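PDB 5JAK: flagellar assembly factor FliW from Geobacillus thermodenitrificans, which probably binds the translational regulator CsrA, keeping it from repressing flagellin synthesis, and probably also binds flagellin and takes part in assembly of the flagellum. Local coordinates for residues 32-37 against 49-54; 43-48 against 57-62; 86-91 against 117-122; 90-95 against 110-115; 106-111 against 122-127. The protein carries 1 engineered substitution. All coordinates share one frame; numbering follows the deposited sequence.

Contact 1 (32-37 against 49-54)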
# COMPACT_ATOMS: atom_id res chain seq x y z
N GLU A 32 -5.09 -8.62 -10.05
CA GLU A 32 -5.84 -7.86 -9.04
C GLU A 32 -5.63 -6.38 -9.32
O GLU A 32 -4.63 -5.78 -8.92
CB GLU A 32 -5.38 -8.25 -7.63
CG GLU A 32 -5.70 -9.71 -7.28
CD GLU A 32 -7.14 -9.91 -6.82
OE1 GLU A 32 -7.86 -8.91 -6.66
OE2 GLU A 32 -7.55 -11.07 -6.62
N LYS A 33 -6.59 -5.78 -10.02
CA LYS A 33 -6.45 -4.41 -10.49
C LYS A 33 -7.37 -3.42 -9.79
O LYS A 33 -7.36 -2.24 -10.15
CB LYS A 33 -6.69 -4.38 -12.01
CG LYS A 33 -5.65 -5.23 -12.78
CD LYS A 33 -5.70 -4.96 -14.28
CE LYS A 33 -4.53 -5.62 -14.98
NZ LYS A 33 -4.46 -7.06 -14.65
N GLN A 34 -8.16 -3.85 -8.80
CA GLN A 34 -9.07 -2.94 -8.11
C GLN A 34 -9.00 -3.16 -6.60
O GLN A 34 -9.29 -4.27 -6.12
CB GLN A 34 -10.51 -3.16 -8.59
CG GLN A 34 -10.76 -2.76 -10.01
CD GLN A 34 -12.22 -3.00 -10.36
OE1 GLN A 34 -12.75 -4.09 -10.13
NE2 GLN A 34 -12.89 -1.98 -10.89
N PHE A 35 -8.67 -2.11 -5.84
CA PHE A 35 -8.53 -2.16 -4.39
C PHE A 35 -9.24 -0.97 -3.75
O PHE A 35 -9.41 0.09 -4.36
CB PHE A 35 -7.04 -2.17 -3.94
CG PHE A 35 -6.32 -3.46 -4.27
CD1 PHE A 35 -5.72 -3.65 -5.52
CD2 PHE A 35 -6.25 -4.48 -3.33
CE1 PHE A 35 -5.07 -4.84 -5.82
CE2 PHE A 35 -5.62 -5.69 -3.63
CZ PHE A 35 -5.01 -5.87 -4.88
N VAL A 36 -9.66 -1.15 -2.50
CA VAL A 36 -10.13 -0.03 -1.68
C VAL A 36 -9.27 -0.00 -0.41
O VAL A 36 -8.71 -1.02 0.01
CB VAL A 36 -11.63 -0.11 -1.32
CG1 VAL A 36 -12.49 0.07 -2.59
CG2 VAL A 36 -11.97 -1.44 -0.61
N LEU A 37 -9.13 1.19 0.18
CA LEU A 37 -8.33 1.38 1.39
C LEU A 37 -9.27 1.50 2.60
O LEU A 37 -10.09 2.42 2.66
CB LEU A 37 -7.46 2.63 1.27
CG LEU A 37 -6.32 2.64 0.26
CD1 LEU A 37 -5.85 4.09 0.01
CD2 LEU A 37 -5.20 1.82 0.80
N GLN A 49 -7.63 -3.64 0.41
CA GLN A 49 -8.60 -4.73 0.27
C GLN A 49 -9.00 -4.88 -1.19
O GLN A 49 -9.50 -3.92 -1.80
CB GLN A 49 -9.85 -4.42 1.11
CG GLN A 49 -11.02 -5.40 0.83
CD GLN A 49 -10.76 -6.79 1.38
OE1 GLN A 49 -10.50 -6.94 2.57
NE2 GLN A 49 -10.83 -7.82 0.53
N SER A 50 -8.81 -6.08 -1.74
CA SER A 50 -9.26 -6.37 -3.09
C SER A 50 -10.78 -6.28 -3.19
O SER A 50 -11.51 -6.81 -2.33
CB SER A 50 -8.81 -7.77 -3.53
OG SER A 50 -9.49 -8.10 -4.73
N VAL A 51 -11.27 -5.63 -4.25
CA VAL A 51 -12.71 -5.50 -4.52
C VAL A 51 -13.28 -6.76 -5.16
O VAL A 51 -14.51 -6.96 -5.21
CB VAL A 51 -12.86 -4.25 -5.42
CG1 VAL A 51 -14.23 -4.15 -6.03
CG2 VAL A 51 -12.51 -2.97 -4.64
N ASN A 52 -12.42 -7.65 -5.66
CA ASN A 52 -12.85 -8.88 -6.31
C ASN A 52 -12.58 -10.15 -5.51
O ASN A 52 -13.23 -11.18 -5.77
CB ASN A 52 -12.17 -8.98 -7.69
CG ASN A 52 -12.58 -7.84 -8.59
OD1 ASN A 52 -13.73 -7.76 -8.99
ND2 ASN A 52 -11.67 -6.92 -8.88
N THR A 53 -11.67 -10.09 -4.54
CA THR A 53 -11.23 -11.28 -3.81
C THR A 53 -11.28 -10.97 -2.32
O THR A 53 -10.33 -10.37 -1.79
CB THR A 53 -9.83 -11.68 -4.26
OG1 THR A 53 -9.85 -11.81 -5.69
CG2 THR A 53 -9.39 -13.01 -3.64
N PRO A 54 -12.35 -11.39 -1.61
CA PRO A 54 -12.48 -11.03 -0.19
C PRO A 54 -11.27 -11.39 0.67
O PRO A 54 -10.93 -10.60 1.57
CB PRO A 54 -13.73 -11.81 0.25
CG PRO A 54 -14.56 -11.88 -0.99
CD PRO A 54 -13.57 -12.03 -2.13
O HOH W 1 -8.91 -6.52 -7.65
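Glu32 meets Ser50 and Thr53 at the open end of the beta hairpin formed by strands 34-39 and 46-50. Within the hairpin, Val36 and Gln49 form a hydrogen-bonded antiparallel pair, and Phe35 and Ser50 a non-hydrogen-bonded one. Just past the strand end, Val51 N donates to Gln34 O (3.0 Å) in an almost straight bond of 177°.

The side chain of Ser50 lies between the Phe35 ring and Glu32. Its CB lies 3.8 Å from CE2 of Phe35, whose ring also meets Phe22 edge-to-face. Its OG donates to OE1 of Glu32 (2.7 Å), reaching it on the syn side but 32° out of the carboxylate plane. The same OG accepts from the backbone N of Asn52 and of Thr53, an ST turn and an ST motif. Three bonds therefore hold this hydroxyl.

The chain of Glu32 bends at chi2 (-81°) and presents both oxygens to the 50-53 turn. Thr53 OG1 donates to the syn lone pair of Glu32 OE2 at 2.6 Å. Water 1 donates to OE1 and accepts from Gln34 N and Asn52 ND2. With an alanine here, Ser50 OG and Thr53 OG1 would probably lose their shared acceptor, and the turn would be less firmly tied to the preceding loop.

On the face opposite Phe35 and Ser50, Val36 CG1 packs on CG2 of Val51, just past the strand, at 3.7 Å. Nearer the solvent, the amides of Gln34 and Asn52 lie nearly coplanar, and Asn52 ND2 donates to an in-plane lone pair of Gln34 OE1 (3.3 Å).

Contact 2 (43-48 against 57-62)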
# COMPACT_ATOMS: atom_id res chain seq x y z
N THR A 43 -6.98 2.31 14.90
CA THR A 43 -5.63 1.79 14.83
C THR A 43 -4.91 2.52 13.71
O THR A 43 -5.56 3.15 12.87
CB THR A 43 -5.60 0.28 14.54
OG1 THR A 43 -5.70 0.08 13.12
CG2 THR A 43 -6.73 -0.46 15.22
N PRO A 44 -3.58 2.45 13.64
CA PRO A 44 -2.88 3.07 12.51
C PRO A 44 -2.88 2.24 11.24
O PRO A 44 -2.27 2.66 10.25
CB PRO A 44 -1.44 3.22 13.04
CG PRO A 44 -1.27 2.10 13.96
CD PRO A 44 -2.61 2.01 14.67
N PHE A 45 -3.52 1.08 11.23
CA PHE A 45 -3.39 0.16 10.11
C PHE A 45 -4.50 0.40 9.09
O PHE A 45 -5.65 0.62 9.45
CB PHE A 45 -3.44 -1.29 10.61
CG PHE A 45 -2.48 -1.57 11.72
CD1 PHE A 45 -1.13 -1.83 11.44
CD2 PHE A 45 -2.89 -1.53 13.03
CE1 PHE A 45 -0.25 -2.07 12.48
CE2 PHE A 45 -2.00 -1.75 14.07
CZ PHE A 45 -0.68 -2.04 13.79
N ILE A 46 -4.13 0.32 7.82
CA ILE A 46 -5.02 0.52 6.68
C ILE A 46 -4.97 -0.75 5.85
O ILE A 46 -3.89 -1.23 5.51
CB ILE A 46 -4.57 1.74 5.86
CG1 ILE A 46 -4.46 2.97 6.77
CG2 ILE A 46 -5.53 2.01 4.71
CD1 ILE A 46 -3.89 4.19 6.11
N ILE A 47 -6.13 -1.32 5.51
CA ILE A 47 -6.14 -2.56 4.72
C ILE A 47 -6.28 -2.18 3.24
O ILE A 47 -7.24 -1.48 2.87
CB ILE A 47 -7.29 -3.50 5.14
CG1 ILE A 47 -7.24 -3.76 6.65
CG2 ILE A 47 -7.20 -4.82 4.34
CD1 ILE A 47 -5.80 -4.32 7.10
N LEU A 48 -5.36 -2.68 2.41
CA LEU A 48 -5.48 -2.62 0.94
C LEU A 48 -6.32 -3.84 0.52
O LEU A 48 -5.81 -4.95 0.38
CB LEU A 48 -4.09 -2.59 0.30
CG LEU A 48 -4.00 -2.40 -1.22
CD1 LEU A 48 -4.58 -1.04 -1.61
CD2 LEU A 48 -2.52 -2.53 -1.68
N GLY A 57 -6.29 -9.02 1.41
CA GLY A 57 -6.19 -7.74 2.05
C GLY A 57 -4.80 -7.57 2.60
O GLY A 57 -4.42 -8.33 3.44
N PHE A 58 -4.06 -6.58 2.16
CA PHE A 58 -2.72 -6.37 2.67
C PHE A 58 -2.75 -5.40 3.83
O PHE A 58 -3.48 -4.47 3.79
CB PHE A 58 -1.80 -5.80 1.60
CG PHE A 58 -1.66 -6.65 0.40
CD1 PHE A 58 -0.65 -7.57 0.30
CD2 PHE A 58 -2.52 -6.52 -0.64
CE1 PHE A 58 -0.53 -8.35 -0.81
CE2 PHE A 58 -2.40 -7.29 -1.77
CZ PHE A 58 -1.40 -8.20 -1.85
N VAL A 59 -1.93 -5.62 4.84
CA VAL A 59 -1.88 -4.72 5.97
C VAL A 59 -0.87 -3.63 5.70
O VAL A 59 0.27 -3.91 5.53
CB VAL A 59 -1.50 -5.45 7.26
CG1 VAL A 59 -1.48 -4.50 8.42
CG2 VAL A 59 -2.43 -6.59 7.52
N LEU A 60 -1.31 -2.39 5.66
CA LEU A 60 -0.47 -1.23 5.36
C LEU A 60 -0.29 -0.33 6.58
O LEU A 60 -1.19 -0.21 7.42
CB LEU A 60 -1.07 -0.33 4.25
CG LEU A 60 -1.47 -0.94 2.92
CD1 LEU A 60 -1.92 0.17 1.93
CD2 LEU A 60 -0.32 -1.76 2.39
N ILE A 61 0.86 0.35 6.65
CA ILE A 61 1.03 1.50 7.54
C ILE A 61 1.62 2.66 6.76
O ILE A 61 2.27 2.49 5.73
CB ILE A 61 1.93 1.18 8.75
CG1 ILE A 61 3.29 0.66 8.29
CG2 ILE A 61 1.22 0.20 9.67
CD1 ILE A 61 4.30 0.62 9.39
N GLU A 62 1.40 3.87 7.26
CA GLU A 62 2.19 5.00 6.79
C GLU A 62 3.58 4.85 7.39
O GLU A 62 3.70 4.71 8.61
CB GLU A 62 1.58 6.34 7.20
CG GLU A 62 0.22 6.56 6.58
CD GLU A 62 -0.28 7.98 6.71
OE1 GLU A 62 0.49 8.91 6.39
OE2 GLU A 62 -1.44 8.16 7.12
O HOH W 2 -0.34 4.32 9.42
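The beta hairpin of strands 46-50 and 57-61 pairs Ile46 with Leu60, Ile47 with Val59 and Leu48 with Phe58. The first and last are hydrogen-bonded antiparallel pairs, each with two backbone bonds. The middle pair is non-hydrogen-bonded.

Ile46, Leu48, Phe58 and Leu60 share one face of the sheet. Leu60 CB sits close over Ile46 O (3.2 Å), and its CD1 reaches diagonally to Leu48 CB at 3.9 Å. Leu37 of strand 34-39 and Ile95 of strand 90-97 add to this apolar layer. Phe58 turns its ring edge to Leu48 O, and its CD2 touches Leu48 CD2 at 4.1 Å.

Ile47 and Val59 occupy the other face. Ile47 CG2 packs on the bare CA of Gly57 at 3.8 Å. Phe45 brings CD1 to Ile61 CG2 (3.6 Å) and to Val59 CG1 (4.0 Å). Ile61 places CG1 between its backbone N and carbonyl carbon (chi1 56°), which leaves CG2 to run alongside the ring. Pro44 CG lies over one face of that ring, toward the rim.

Beyond the Ile46-Leu60 pair, where the strands give way to loop, water 2 links the segments: it donates to Pro44 O (2.7 Å) and accepts from Glu62 N.

Contact 3 (86-91 against 117-122)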
# COMPACT_ATOMS: atom_id res chain seq x y z
N GLY A 86 2.07 17.81 -12.09
CA GLY A 86 1.63 19.05 -11.45
C GLY A 86 1.17 18.88 -10.00
O GLY A 86 1.82 18.23 -9.18
N GLU A 87 0.01 19.48 -9.71
CA GLU A 87 -0.51 19.62 -8.35
C GLU A 87 -1.31 18.41 -7.87
O GLU A 87 -2.04 18.52 -6.88
CB GLU A 87 -1.38 20.88 -8.26
CG GLU A 87 -0.61 22.18 -8.41
CD GLU A 87 0.37 22.41 -7.27
OE1 GLU A 87 0.07 21.95 -6.15
OE2 GLU A 87 1.43 23.04 -7.50
N GLN A 88 -1.21 17.26 -8.54
CA GLN A 88 -1.91 16.07 -8.07
C GLN A 88 -1.27 15.54 -6.79
O GLN A 88 -0.07 15.72 -6.56
CB GLN A 88 -1.91 14.99 -9.15
CG GLN A 88 -2.54 15.39 -10.47
CD GLN A 88 -2.29 14.36 -11.56
OE1 GLN A 88 -1.45 13.46 -11.40
NE2 GLN A 88 -3.02 14.49 -12.67
N ASP A 89 -2.06 14.87 -5.96
CA ASP A 89 -1.57 14.42 -4.66
C ASP A 89 -1.24 12.93 -4.68
O ASP A 89 -1.91 12.13 -5.34
CB ASP A 89 -2.57 14.72 -3.54
CG ASP A 89 -1.93 14.66 -2.17
OD1 ASP A 89 -0.68 14.54 -2.10
OD2 ASP A 89 -2.65 14.76 -1.16
N VAL A 90 -0.19 12.56 -3.93
CA VAL A 90 0.36 11.21 -3.91
C VAL A 90 0.38 10.71 -2.47
O VAL A 90 0.82 11.42 -1.57
CB VAL A 90 1.78 11.19 -4.53
CG1 VAL A 90 2.34 9.76 -4.59
CG2 VAL A 90 1.77 11.83 -5.92
N ALA A 91 -0.09 9.47 -2.27
CA ALA A 91 -0.12 8.82 -0.96
C ALA A 91 0.91 7.69 -0.94
O ALA A 91 1.14 7.04 -1.97
CB ALA A 91 -1.52 8.27 -0.65
N VAL A 117 -3.70 9.69 -5.93
CA VAL A 117 -5.04 9.71 -5.36
C VAL A 117 -6.04 10.30 -6.35
O VAL A 117 -7.18 9.84 -6.46
CB VAL A 117 -5.03 10.48 -4.04
CG1 VAL A 117 -6.40 10.38 -3.34
CG2 VAL A 117 -3.92 9.99 -3.18
N HIS A 118 -5.65 11.34 -7.09
CA HIS A 118 -6.61 11.99 -7.97
C HIS A 118 -6.94 11.15 -9.19
O HIS A 118 -8.11 10.99 -9.54
CB HIS A 118 -6.10 13.37 -8.40
CG HIS A 118 -6.08 14.39 -7.29
ND1 HIS A 118 -7.23 14.90 -6.73
CD2 HIS A 118 -5.04 14.98 -6.65
CE1 HIS A 118 -6.90 15.77 -5.78
NE2 HIS A 118 -5.58 15.83 -5.71
N LYS A 119 -5.93 10.61 -9.86
CA LYS A 119 -6.20 9.69 -10.95
C LYS A 119 -6.67 8.32 -10.43
O LYS A 119 -7.10 7.49 -11.24
CB LYS A 119 -4.95 9.55 -11.83
CG LYS A 119 -4.52 10.85 -12.54
CD LYS A 119 -5.15 10.96 -13.91
CE LYS A 119 -4.74 12.24 -14.60
NZ LYS A 119 -5.55 12.40 -15.83
N ARG A 120 -6.63 8.12 -9.12
CA ARG A 120 -6.93 6.83 -8.47
C ARG A 120 -6.17 5.70 -9.14
O ARG A 120 -6.75 4.71 -9.59
CB ARG A 120 -8.43 6.55 -8.43
CG ARG A 120 -9.24 7.53 -7.60
CD ARG A 120 -10.66 7.00 -7.44
NE ARG A 120 -11.67 8.00 -7.77
CZ ARG A 120 -12.03 8.30 -9.01
NH1 ARG A 120 -11.46 7.68 -10.03
NH2 ARG A 120 -12.95 9.23 -9.23
N LEU A 121 -4.85 5.85 -9.21
CA LEU A 121 -3.98 4.82 -9.74
C LEU A 121 -2.94 4.46 -8.68
O LEU A 121 -2.51 5.33 -7.91
CB LEU A 121 -3.28 5.26 -11.04
CG LEU A 121 -4.12 5.67 -12.27
CD1 LEU A 121 -3.29 6.61 -13.15
CD2 LEU A 121 -4.62 4.47 -13.05
N GLY A 122 -2.59 3.18 -8.61
CA GLY A 122 -1.58 2.76 -7.69
C GLY A 122 -0.61 1.78 -8.30
O GLY A 122 -0.86 1.17 -9.34
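Val117 N donates to Asp89 O at 3.1 Å, the one hydrogen bond between these two segments. Its angle at the hydrogen is 148°. Beside it, Val117 CG2 lies 3.9 Å from Ala91 CB, a small apolar patch.

His118 comes edge-on to segment 86-91. Its CG is anti to the carbonyl carbon (chi1 -71°), and this sets CD2 against the peptide between Gln88 and Asp89. CD2 is 3.1 Å from Asp89 N, near the ring plane, and 3.6 Å from Gln88 CA. The ring also brings NE2 within 3.9 Å of Asp89 CB. The carboxylate of Asp89 does not touch it; instead, OD1 takes a weak bond from Val90 N.

Further out, Gln88 NE2 packs on Lys119 CE at 3.4 Å. The other end of this amide is fixed elsewhere: Gln88 OE1 accepts from Asn116 ND2 and Thr85 N.

Segment 117-122 carries the turn from strand 106-116 into strand 121-124. Arg120 and Leu121 both face Asn116 in a G1 beta bulge, and Asn116 OD1 accepts from Lys119 N. The contact lies at the surface, where the loop after helix 76-81 enters strand 90-97 and runs beside this turn.

Contact 4 (90-95 against 110-115)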
# COMPACT_ATOMS: atom_id res chain seq x y z
N VAL A 90 -0.19 12.56 -3.93
CA VAL A 90 0.36 11.21 -3.91
C VAL A 90 0.38 10.71 -2.47
O VAL A 90 0.82 11.42 -1.57
CB VAL A 90 1.78 11.19 -4.53
CG1 VAL A 90 2.34 9.76 -4.59
CG2 VAL A 90 1.77 11.83 -5.92
N ALA A 91 -0.09 9.47 -2.27
CA ALA A 91 -0.12 8.82 -0.96
C ALA A 91 0.91 7.69 -0.94
O ALA A 91 1.14 7.04 -1.97
CB ALA A 91 -1.52 8.27 -0.65
N LEU A 92 1.51 7.47 0.23
CA LEU A 92 2.64 6.54 0.39
C LEU A 92 2.42 5.59 1.56
O LEU A 92 2.17 6.03 2.69
CB LEU A 92 3.92 7.36 0.62
CG LEU A 92 5.06 6.51 1.16
CD1 LEU A 92 5.45 5.59 0.05
CD2 LEU A 92 6.24 7.37 1.62
N TYR A 93 2.57 4.28 1.33
CA TYR A 93 2.37 3.27 2.37
C TYR A 93 3.43 2.18 2.23
O TYR A 93 4.05 2.02 1.17
CB TYR A 93 1.00 2.57 2.27
CG TYR A 93 -0.15 3.54 2.28
CD1 TYR A 93 -0.64 4.04 3.48
CD2 TYR A 93 -0.77 3.92 1.08
CE1 TYR A 93 -1.73 4.92 3.49
CE2 TYR A 93 -1.85 4.79 1.09
CZ TYR A 93 -2.32 5.28 2.29
OH TYR A 93 -3.40 6.15 2.29
N VAL A 94 3.62 1.41 3.30
CA VAL A 94 4.41 0.19 3.22
C VAL A 94 3.62 -1.01 3.72
O VAL A 94 2.83 -0.90 4.67
CB VAL A 94 5.76 0.29 3.99
CG1 VAL A 94 6.68 1.31 3.30
CG2 VAL A 94 5.52 0.69 5.45
N ILE A 95 3.86 -2.16 3.10
CA ILE A 95 3.18 -3.40 3.47
C ILE A 95 3.85 -4.01 4.69
O ILE A 95 5.09 -4.13 4.73
CB ILE A 95 3.18 -4.41 2.31
CG1 ILE A 95 2.49 -3.83 1.07
CG2 ILE A 95 2.53 -5.75 2.74
CD1 ILE A 95 2.63 -4.75 -0.21
N GLN A 110 11.70 -1.44 0.75
CA GLN A 110 12.23 -1.40 -0.61
C GLN A 110 11.15 -1.15 -1.66
O GLN A 110 11.44 -0.60 -2.75
CB GLN A 110 12.94 -2.73 -0.91
CG GLN A 110 13.68 -2.77 -2.26
CD GLN A 110 14.39 -4.08 -2.46
OE1 GLN A 110 13.89 -5.00 -3.14
NE2 GLN A 110 15.55 -4.19 -1.87
N ALA A 111 9.92 -1.59 -1.39
CA ALA A 111 8.84 -1.66 -2.38
C ALA A 111 7.56 -1.10 -1.77
O ALA A 111 6.61 -1.84 -1.49
CB ALA A 111 8.63 -3.09 -2.88
N PRO A 112 7.49 0.21 -1.59
CA PRO A 112 6.28 0.85 -1.04
C PRO A 112 5.10 0.86 -2.02
O PRO A 112 5.25 0.75 -3.24
CB PRO A 112 6.74 2.28 -0.77
CG PRO A 112 7.82 2.50 -1.85
CD PRO A 112 8.57 1.19 -1.84
N ILE A 113 3.92 1.05 -1.45
CA ILE A 113 2.70 1.23 -2.24
C ILE A 113 2.53 2.73 -2.48
O ILE A 113 2.56 3.52 -1.53
CB ILE A 113 1.49 0.65 -1.50
CG1 ILE A 113 1.59 -0.88 -1.41
CG2 ILE A 113 0.20 1.10 -2.20
CD1 ILE A 113 1.41 -1.59 -2.76
N VAL A 114 2.42 3.13 -3.75
CA VAL A 114 2.34 4.54 -4.14
C VAL A 114 1.04 4.74 -4.91
O VAL A 114 0.76 4.00 -5.86
CB VAL A 114 3.56 4.96 -4.99
CG1 VAL A 114 3.49 6.46 -5.37
CG2 VAL A 114 4.86 4.66 -4.24
N ILE A 115 0.27 5.75 -4.52
CA ILE A 115 -1.05 5.94 -5.12
C ILE A 115 -1.23 7.39 -5.58
O ILE A 115 -1.10 8.31 -4.77
CB ILE A 115 -2.17 5.54 -4.15
CG1 ILE A 115 -2.12 4.04 -3.86
CG2 ILE A 115 -3.54 5.93 -4.73
CD1 ILE A 115 -2.91 3.61 -2.64
O HOH W 3 5.80 -2.01 1.03
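Leu92 holds CG anti to its backbone N (chi1 165°) and then bends at chi2 (69°), which swings CD1 across to Pro112 CB at 3.6 Å. Tyr93 has CG anti to its carbonyl carbon (chi1 -55°). Its ring lies on the opposite face of the sheet from Leu92, and Ile115 CD1 meets the ring edge at CE2, 4.1 Å away.

These residues belong to the beta hairpin of strands 90-97 and 106-116. Ala91 with Ile115 and Tyr93 with Ile113 are hydrogen-bonded antiparallel pairs; Leu92 with Val114 is the non-hydrogen-bonded pair between them. The shortest of the four backbone bonds runs from Ile113 N to Tyr93 O (2.8 Å). Pro112 CB also crowds that oxygen, at 3.3 Å.

On the Leu92 face, Val90 CG1 touches Val114 CG1 at 3.6 Å. On the Tyr93 face, Ile95 CG1 packs on Ile113 CG1 at 4.0 Å. Leu60 lies against the Tyr93 side chain and Leu37 against its hydroxyl end. Direct pairing gives way near Pro112: water 3 accepts from Ile95 N and donates to Ala111 O (2.7 Å).

The side chains meet through carbon alone, so between these strands the polar work falls to the backbone and one water.

Contact 5 (106-111 against 122-127)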
# COMPACT_ATOMS: atom_id res chain seq x y z
N THR A 106 7.75 -7.35 10.09
CA THR A 106 8.64 -6.57 9.25
C THR A 106 7.82 -5.70 8.31
O THR A 106 6.67 -6.00 7.98
CB THR A 106 9.60 -7.49 8.48
OG1 THR A 106 8.82 -8.37 7.66
CG2 THR A 106 10.45 -8.29 9.45
N ALA A 107 8.45 -4.64 7.83
CA ALA A 107 7.86 -3.78 6.81
C ALA A 107 8.73 -3.84 5.56
O ALA A 107 9.96 -3.88 5.66
CB ALA A 107 7.79 -2.33 7.28
N ASN A 108 8.08 -3.82 4.40
CA ASN A 108 8.82 -3.82 3.11
C ASN A 108 9.13 -2.37 2.72
O ASN A 108 8.35 -1.70 2.04
CB ASN A 108 8.00 -4.53 2.03
CG ASN A 108 8.77 -4.73 0.72
OD1 ASN A 108 9.76 -4.04 0.44
ND2 ASN A 108 8.30 -5.65 -0.11
N LEU A 109 10.32 -1.89 3.09
CA LEU A 109 10.68 -0.50 2.77
C LEU A 109 11.23 -0.35 1.35
O LEU A 109 11.23 0.78 0.80
CB LEU A 109 11.71 0.04 3.77
CG LEU A 109 11.28 0.20 5.24
CD1 LEU A 109 12.35 0.91 6.08
CD2 LEU A 109 9.94 0.95 5.29
N GLN A 110 11.70 -1.44 0.75
CA GLN A 110 12.23 -1.40 -0.61
C GLN A 110 11.15 -1.15 -1.66
O GLN A 110 11.44 -0.60 -2.75
CB GLN A 110 12.94 -2.73 -0.91
CG GLN A 110 13.68 -2.77 -2.26
CD GLN A 110 14.39 -4.08 -2.46
OE1 GLN A 110 13.89 -5.00 -3.14
NE2 GLN A 110 15.55 -4.19 -1.87
N ALA A 111 9.92 -1.59 -1.39
CA ALA A 111 8.84 -1.66 -2.38
C ALA A 111 7.56 -1.10 -1.77
O ALA A 111 6.61 -1.84 -1.49
CB ALA A 111 8.63 -3.09 -2.88
N GLY A 122 -2.59 3.18 -8.61
CA GLY A 122 -1.58 2.76 -7.69
C GLY A 122 -0.61 1.78 -8.30
O GLY A 122 -0.86 1.17 -9.34
N LYS A 123 0.49 1.59 -7.57
CA LYS A 123 1.52 0.68 -7.98
C LYS A 123 2.37 0.34 -6.76
O LYS A 123 2.54 1.18 -5.88
CB LYS A 123 2.39 1.37 -9.06
CG LYS A 123 3.57 0.62 -9.54
CD LYS A 123 4.28 1.43 -10.62
CE LYS A 123 5.18 0.53 -11.42
NZ LYS A 123 6.43 1.25 -11.83
N GLN A 124 2.88 -0.88 -6.70
CA GLN A 124 3.98 -1.18 -5.80
C GLN A 124 5.25 -0.83 -6.56
O GLN A 124 5.56 -1.46 -7.58
CB GLN A 124 3.98 -2.64 -5.36
CG GLN A 124 5.13 -2.87 -4.33
CD GLN A 124 5.14 -4.29 -3.80
OE1 GLN A 124 4.85 -5.22 -4.53
NE2 GLN A 124 5.52 -4.46 -2.52
N VAL A 125 5.95 0.20 -6.09
CA VAL A 125 7.12 0.76 -6.74
C VAL A 125 8.36 0.11 -6.13
O VAL A 125 8.52 0.08 -4.90
CB VAL A 125 7.15 2.29 -6.54
CG1 VAL A 125 8.50 2.91 -7.04
CG2 VAL A 125 5.97 2.90 -7.28
N ILE A 126 9.23 -0.41 -6.97
CA ILE A 126 10.49 -1.00 -6.50
C ILE A 126 11.59 0.07 -6.56
O ILE A 126 12.00 0.50 -7.65
CB ILE A 126 10.85 -2.25 -7.30
CG1 ILE A 126 9.63 -3.19 -7.25
CG2 ILE A 126 12.06 -2.94 -6.67
CD1 ILE A 126 9.76 -4.43 -8.07
N LEU A 127 12.04 0.52 -5.38
CA LEU A 127 13.05 1.56 -5.28
C LEU A 127 14.39 1.02 -5.70
O LEU A 127 14.75 -0.12 -5.37
CB LEU A 127 13.16 2.06 -3.84
CG LEU A 127 11.83 2.58 -3.29
CD1 LEU A 127 12.03 2.96 -1.84
CD2 LEU A 127 11.37 3.77 -4.12
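Gln124 lies tightly along Ala111. Its chain is fully extended, with CG anti to the backbone N (chi1 -176°), and this carries the amide to the far carbonyl. NE2 donates to Ala111 O at 3.0 Å, with the oxygen close to the amide plane. The same nitrogen is 3.4 Å from Ala111 CB, and CG is 3.4 Å from Ala111 O. A leucine in its place lacks the amide and would probably leave Ala111 O without its side-chain donor.

The backbone is equally close here. Ala111 CA makes a CA-H...O contact with Val125 O at 3.1 Å. Leu127 N donates to Gln110 O (2.9 Å), nearly along the C=O axis, and Leu127 CG presses on the same oxygen at 3.2 Å. CD1 of Leu127 reaches on to Leu109 O at 3.5 Å.

The segments belong to the beta hairpin of strands 106-116 and 121-124. Strand 106-116 is broken partway along. There, Ala111 N makes a weak bond back to Asn108 OD1.

The outer side is looser. Ile126 is exposed, and its CG1 comes only to 4.5 Å from Ala111 CB. The side chain of Gln110 takes little part: its NE2 turns to Tyr132 O. Asn108 crosses Gln124 at about a right angle, their amide planes 60° apart, with the two nitrogens near each other but both donors.

All five contacts reach one antiparallel sheet. Contacts 1 and 2 share strand 46-50, contacts 3 and 4 share strand 90-97, and contacts 4 and 5 share strand 106-116. Contact 2 is the most buried, and it and contact 4 join chiefly through regular backbone pairs and apolar side chains. They touch through Ile46 and Tyr93 and through a probable backbone bond from Val94 N to Ile61 O. Leu37 of contact 1 packs on both. Contact 3 lies at the surface and has a single backbone bond. Contacts 1 and 5, on opposite sides of the chain's centre, lie where regular pairing ends. There polar side chains add to the backbone bonds: chiefly a carboxylate in contact 1, an amide in contact 5.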